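Local coordinates for protein inositol polyphosphate multikinase alpha (Arabidopsis thaliana, PDB 4FRF) that phosphorylates inositol phosphates with ATP, a multikinase of broad specificity that turns inositol 1,4,5-trisphosphate into inositol 1,3,4,5,6-pentakisphosphate, at residues S119-S124 and L255-N260; C209-V214 and P230-V235. All blocks are in the same frame, centred on the assembly; numbering follows the deposited sequence.

Contact 1: residues S119-S124 and L255-N260; sequences SGFRIS and LCSFIN
Ser257 and Phe258 bring segment 255-260 of helix 249-265 onto the chain at Gly120 and Phe121, a worked example of a helix layered on an antiparallel sheet, here near the start of strand 121-130 in the inositol polyphosphate kinase domain. The CA atoms of Gly120 and Ser257 are 5.1 Å apart, an approach consistent with the absence of a side chain at Gly120. A chi1 of -172° swings Ser257 OG away from the residue's own N and toward Gly120. That OG accepts the Gly120 N-H at 3.2 Å in a nearly straight bond (166°) and lies at the edge of the Phe121 ring. Phe258 follows with an edge-to-face stack: its CD1 stands 3.4 Å above the centre of the Phe121 ring, and the planes meet at 77°. CE1 of Phe121 lies 3.5 Å from the Phe258 backbone N. Replacing Phe121 with alanine would probably leave the Phe258 edge without a face to rest on and open a gap beneath the helix. Phe261 gives Phe121 a second edge-to-face partner. Phe258 also packs on Met90 of strand 83-90, Leu156 of helix 149-158 and Leu191 of helix 187-200, while Ile247 of the second subunit covers Ser257.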
loop_
_atom_site.group_PDB
_atom_site.type_symbol
_atom_site.label_atom_id
_atom_site.label_comp_id
_atom_site.label_asym_id
_atom_site.label_seq_id
_atom_site.Cartn_x
_atom_site.Cartn_y
_atom_site.Cartn_z
ATOM N N SER A 119 -6.112 5.107 -8.282
ATOM C CA SER A 119 -5.106 5.600 -7.338
ATOM C C SER A 119 -5.413 5.110 -5.939
ATOM O O SER A 119 -6.373 4.350 -5.729
ATOM C CB SER A 119 -5.058 7.109 -7.380
ATOM O OG SER A 119 -5.210 7.546 -8.717
ATOM N N GLY A 120 -4.614 5.522 -4.972
ATOM C CA GLY A 120 -4.865 5.060 -3.600
ATOM C C GLY A 120 -6.204 5.452 -2.925
ATOM O O GLY A 120 -6.553 4.907 -1.872
ATOM N N PHE A 121 -6.967 6.361 -3.540
ATOM C CA PHE A 121 -7.833 7.242 -2.762
ATOM C C PHE A 121 -8.936 7.925 -3.576
ATOM O O PHE A 121 -9.097 7.648 -4.766
ATOM C CB PHE A 121 -6.980 8.301 -2.124
ATOM C CG PHE A 121 -6.236 9.135 -3.109
ATOM C CD1 PHE A 121 -4.983 8.742 -3.569
ATOM C CD2 PHE A 121 -6.770 10.336 -3.558
ATOM C CE1 PHE A 121 -4.271 9.531 -4.467
ATOM C CE2 PHE A 121 -6.070 11.140 -4.434
ATOM C CZ PHE A 121 -4.815 10.733 -4.901
ATOM N N ARG A 122 -9.647 8.867 -2.943
ATOM C CA ARG A 122 -10.845 9.472 -3.541
ATOM C C ARG A 122 -11.257 10.794 -2.856
ATOM O O ARG A 122 -11.820 10.779 -1.755
ATOM C CB ARG A 122 -12.010 8.490 -3.458
ATOM C CG ARG A 122 -13.077 8.692 -4.509
ATOM C CD ARG A 122 -14.443 8.121 -4.074
ATOM N NE ARG A 122 -14.345 6.882 -3.303
ATOM C CZ ARG A 122 -15.383 6.098 -3.005
ATOM N NH1 ARG A 122 -16.603 6.401 -3.430
ATOM N NH2 ARG A 122 -15.205 5.001 -2.288
ATOM N N ILE A 123 -11.033 11.921 -3.528
ATOM C CA ILE A 123 -11.501 13.206 -3.018
ATOM C C ILE A 123 -13.033 13.213 -2.927
ATOM O O ILE A 123 -13.723 13.019 -3.929
ATOM C CB ILE A 123 -11.036 14.345 -3.896
ATOM C CG1 ILE A 123 -9.522 14.389 -3.919
ATOM C CG2 ILE A 123 -11.567 15.635 -3.384
ATOM C CD1 ILE A 123 -8.974 15.273 -4.975
ATOM N N SER A 124 -13.549 13.361 -1.706
ATOM C CA SER A 124 -14.977 13.153 -1.426
ATOM C C SER A 124 -15.690 14.481 -1.378
ATOM O O SER A 124 -16.923 14.557 -1.486
ATOM C CB SER A 124 -15.165 12.447 -0.083
ATOM O OG SER A 124 -14.930 11.057 -0.186
ATOM N N LEU A 255 -2.384 5.925 1.126
ATOM C CA LEU A 255 -1.659 7.042 1.679
ATOM C C LEU A 255 -0.434 7.318 0.831
ATOM O O LEU A 255 -0.073 8.465 0.593
ATOM C CB LEU A 255 -1.259 6.752 3.122
ATOM C CG LEU A 255 -0.531 7.875 3.852
ATOM C CD1 LEU A 255 -1.454 9.079 4.000
ATOM C CD2 LEU A 255 0.004 7.422 5.217
ATOM N N CYS A 256 0.174 6.262 0.317
ATOM C CA CYS A 256 1.424 6.420 -0.417
ATOM C C CYS A 256 1.197 7.064 -1.786
ATOM O O CYS A 256 1.923 7.980 -2.171
ATOM C CB CYS A 256 2.180 5.088 -0.525
ATOM S SG CYS A 256 3.064 4.635 1.001
ATOM N N SER A 257 0.156 6.616 -2.487
ATOM C CA SER A 257 -0.276 7.273 -3.702
ATOM C C SER A 257 -0.604 8.749 -3.381
ATOM O O SER A 257 -0.018 9.691 -3.950
ATOM C CB SER A 257 -1.509 6.563 -4.246
ATOM O OG SER A 257 -1.867 7.040 -5.525
ATOM N N PHE A 258 -1.478 8.961 -2.410
ATOM C CA PHE A 258 -1.775 10.305 -2.031
ATOM C C PHE A 258 -0.487 11.097 -1.808
ATOM O O PHE A 258 -0.331 12.173 -2.363
ATOM C CB PHE A 258 -2.678 10.358 -0.804
ATOM C CG PHE A 258 -3.396 11.673 -0.640
ATOM C CD1 PHE A 258 -4.612 11.901 -1.281
ATOM C CD2 PHE A 258 -2.853 12.685 0.151
ATOM C CE1 PHE A 258 -5.281 13.115 -1.124
ATOM C CE2 PHE A 258 -3.508 13.894 0.302
ATOM C CZ PHE A 258 -4.714 14.118 -0.350
ATOM N N ILE A 259 0.457 10.554 -1.042
ATOM C CA ILE A 259 1.669 11.326 -0.727
ATOM C C ILE A 259 2.396 11.725 -1.999
ATOM O O ILE A 259 3.018 12.797 -2.071
ATOM C CB ILE A 259 2.635 10.578 0.221
ATOM C CG1 ILE A 259 2.061 10.536 1.633
ATOM C CG2 ILE A 259 4.001 11.273 0.272
ATOM C CD1 ILE A 259 3.115 10.295 2.702
ATOM N N ASN A 260 2.277 10.891 -3.025
ATOM C CA ASN A 260 3.005 11.140 -4.263
ATOM C C ASN A 260 2.401 12.269 -5.079
ATOM O O ASN A 260 3.143 13.091 -5.638
ATOM C CB ASN A 260 3.122 9.874 -5.112
ATOM C CG ASN A 260 4.036 10.061 -6.296
ATOM O OD1 ASN A 260 3.575 10.188 -7.434
ATOM N ND2 ASN A 260 5.343 10.144 -6.033
#

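Contact 2: residues C209-V214 and P230-V235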
loop_
_atom_site.group_PDB
_atom_site.type_symbol
_atom_site.label_atom_id
_atom_site.label_comp_id
_atom_site.label_asym_id
_atom_site.label_seq_id
_atom_site.Cartn_x
_atom_site.Cartn_y
_atom_site.Cartn_z
ATOM N N CYS A 209 -12.557 4.900 5.522
ATOM C CA CYS A 209 -12.138 5.885 6.492
ATOM C C CYS A 209 -11.373 7.023 5.764
ATOM O O CYS A 209 -10.707 6.779 4.770
ATOM C CB CYS A 209 -11.274 5.158 7.531
ATOM S SG CYS A 209 -10.344 6.137 8.700
ATOM N N SER A 210 -11.586 8.273 6.179
ATOM C CA SER A 210 -11.138 9.429 5.378
ATOM C C SER A 210 -10.020 10.220 6.033
ATOM O O SER A 210 -9.933 10.293 7.251
ATOM C CB SER A 210 -12.314 10.377 5.084
ATOM O OG SER A 210 -13.398 9.703 4.453
ATOM N N ILE A 211 -9.193 10.853 5.215
ATOM C CA ILE A 211 -8.281 11.857 5.709
ATOM C C ILE A 211 -8.887 13.234 5.526
ATOM O O ILE A 211 -9.512 13.508 4.506
ATOM C CB ILE A 211 -6.976 11.837 4.974
ATOM C CG1 ILE A 211 -6.064 10.774 5.564
ATOM C CG2 ILE A 211 -6.302 13.179 5.083
ATOM C CD1 ILE A 211 -4.692 10.741 4.931
ATOM N N LEU A 212 -8.660 14.113 6.502
ATOM C CA LEU A 212 -9.132 15.474 6.433
ATOM C C LEU A 212 -7.983 16.456 6.460
ATOM O O LEU A 212 -7.197 16.468 7.403
ATOM C CB LEU A 212 -10.054 15.758 7.599
ATOM C CG LEU A 212 -10.801 17.091 7.525
ATOM C CD1 LEU A 212 -12.086 17.013 8.310
ATOM C CD2 LEU A 212 -9.928 18.223 8.037
ATOM N N MET A 213 -7.910 17.307 5.437
ATOM C CA MET A 213 -6.972 18.432 5.425
ATOM C C MET A 213 -7.719 19.735 5.697
ATOM O O MET A 213 -8.894 19.875 5.345
ATOM C CB MET A 213 -6.244 18.519 4.084
ATOM C CG MET A 213 -5.604 17.196 3.629
ATOM S SD MET A 213 -4.592 17.320 2.118
ATOM C CE MET A 213 -5.876 17.492 0.865
ATOM N N VAL A 214 -7.046 20.670 6.357
ATOM C CA VAL A 214 -7.609 21.996 6.585
ATOM C C VAL A 214 -6.513 23.028 6.772
ATOM O O VAL A 214 -5.377 22.681 7.110
ATOM C CB VAL A 214 -8.584 22.029 7.807
ATOM C CG1 VAL A 214 -7.953 21.409 9.032
ATOM C CG2 VAL A 214 -8.987 23.440 8.103
ATOM N N PRO A 230 -1.592 24.586 8.551
ATOM C CA PRO A 230 -2.193 23.410 7.906
ATOM C C PRO A 230 -2.251 22.215 8.837
ATOM O O PRO A 230 -1.339 22.012 9.624
ATOM C CB PRO A 230 -1.224 23.115 6.766
ATOM C CG PRO A 230 0.074 23.629 7.251
ATOM C CD PRO A 230 -0.218 24.828 8.077
ATOM N N GLN A 231 -3.292 21.398 8.717
ATOM C CA GLN A 231 -3.405 20.234 9.578
ATOM C C GLN A 231 -4.086 19.019 8.981
ATOM O O GLN A 231 -5.086 19.136 8.268
ATOM C CB GLN A 231 -4.045 20.601 10.907
ATOM C CG GLN A 231 -3.039 20.677 12.014
ATOM C CD GLN A 231 -3.574 21.325 13.260
ATOM O OE1 GLN A 231 -4.749 21.715 13.334
ATOM N NE2 GLN A 231 -2.703 21.483 14.249
ATOM N N VAL A 232 -3.572 17.847 9.360
ATOM C CA VAL A 232 -4.081 16.564 8.900
ATOM C C VAL A 232 -4.774 15.820 10.036
ATOM O O VAL A 232 -4.352 15.901 11.189
ATOM C CB VAL A 232 -2.932 15.672 8.377
ATOM C CG1 VAL A 232 -3.454 14.308 7.989
ATOM C CG2 VAL A 232 -2.250 16.326 7.207
ATOM N N LYS A 233 -5.824 15.077 9.701
ATOM C CA LYS A 233 -6.528 14.256 10.677
ATOM C C LYS A 233 -7.320 13.147 9.990
ATOM O O LYS A 233 -7.619 13.226 8.801
ATOM C CB LYS A 233 -7.446 15.111 11.563
ATOM C CG LYS A 233 -6.677 16.026 12.518
ATOM C CD LYS A 233 -7.428 16.279 13.825
ATOM C CE LYS A 233 -6.465 16.664 14.976
ATOM N NZ LYS A 233 -5.435 17.691 14.597
ATOM N N LEU A 234 -7.579 12.079 10.727
ATOM C CA LEU A 234 -8.357 10.979 10.225
ATOM C C LEU A 234 -9.716 11.053 10.852
ATOM O O LEU A 234 -9.830 11.346 12.027
ATOM C CB LEU A 234 -7.708 9.666 10.628
ATOM C CG LEU A 234 -6.668 9.057 9.710
ATOM C CD1 LEU A 234 -5.532 10.034 9.466
ATOM C CD2 LEU A 234 -6.163 7.769 10.324
ATOM N N VAL A 235 -10.741 10.689 10.095
ATOM C CA VAL A 235 -12.102 10.733 10.596
ATOM C C VAL A 235 -12.889 9.488 10.209
ATOM O O VAL A 235 -12.402 8.651 9.482
ATOM C CB VAL A 235 -12.848 12.003 10.109
ATOM C CG1 VAL A 235 -12.089 13.260 10.509
ATOM C CG2 VAL A 235 -13.058 11.962 8.615
#
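Peptide groups are the flat units that join Ser210-Val214 to Gln231-Val235, each meeting its partner across the strands through N-H and carbonyl. Val235 N bonds to Ser210 O at 3.0 Å and Lys233 N to Leu212 O at 3.0 Å; Leu212 N reaches Lys233 O at 2.7 Å, nearly along the C=O axis. Val214 and Gln231 exchange a further pair of bonds, whereas the return bond from Ser210 N to Val235 O is weak. This is the regular antiparallel ladder, with hydrogen-bonded pairs at Ser210-Val235, Leu212-Lys233 and Val214-Gln231. On the face bearing Ile211, Met213, Val232 and Leu234, Ile211 splits its branches between neighbours: CG1, anti to its carbonyl carbon (chi1 -83°), meets Leu234 CD1 at 4.0 Å, while CG2 faces Val232 CG1 at 4.2 Å. On the other face, Ser210 CB touches Val235 CG2 at 3.9 Å, and Gln231 OE1 is hydrogen-bonded to Tyr80 OH. Strand 209-216 pairs on its far edge with strand 83-90, strand 231-235 is the outermost of the five strands, with Leu234 bonded by its backbone to Tyr52 beyond it, and helices 187-200 and 249-265 cover the face that carries Ile211 and Met213.

Helix 249-265 joins contacts 1 and 2, whose centres lie about 12 Å apart, and so ties together strands that are not neighbours: strand 83-90 runs between strands 121-130 and 209-216 in the same sheet. The helix bridges the interval from one face: Leu255 CD1 packs 3.8 Å from Ile211 CD1, and Phe258 CZ lies 3.8 Å from Met213 CE. Phe258 is thus shared, and Leu191 of helix 187-200 touches both it and Ile211. Strand 231-235 leads directly into Asp236, which begins an Asp-Phe-Ala sequence resembling the DFG motif of protein kinases, so contact 2 probably borders the nucleotide site, whereas contact 1 meets the second subunit.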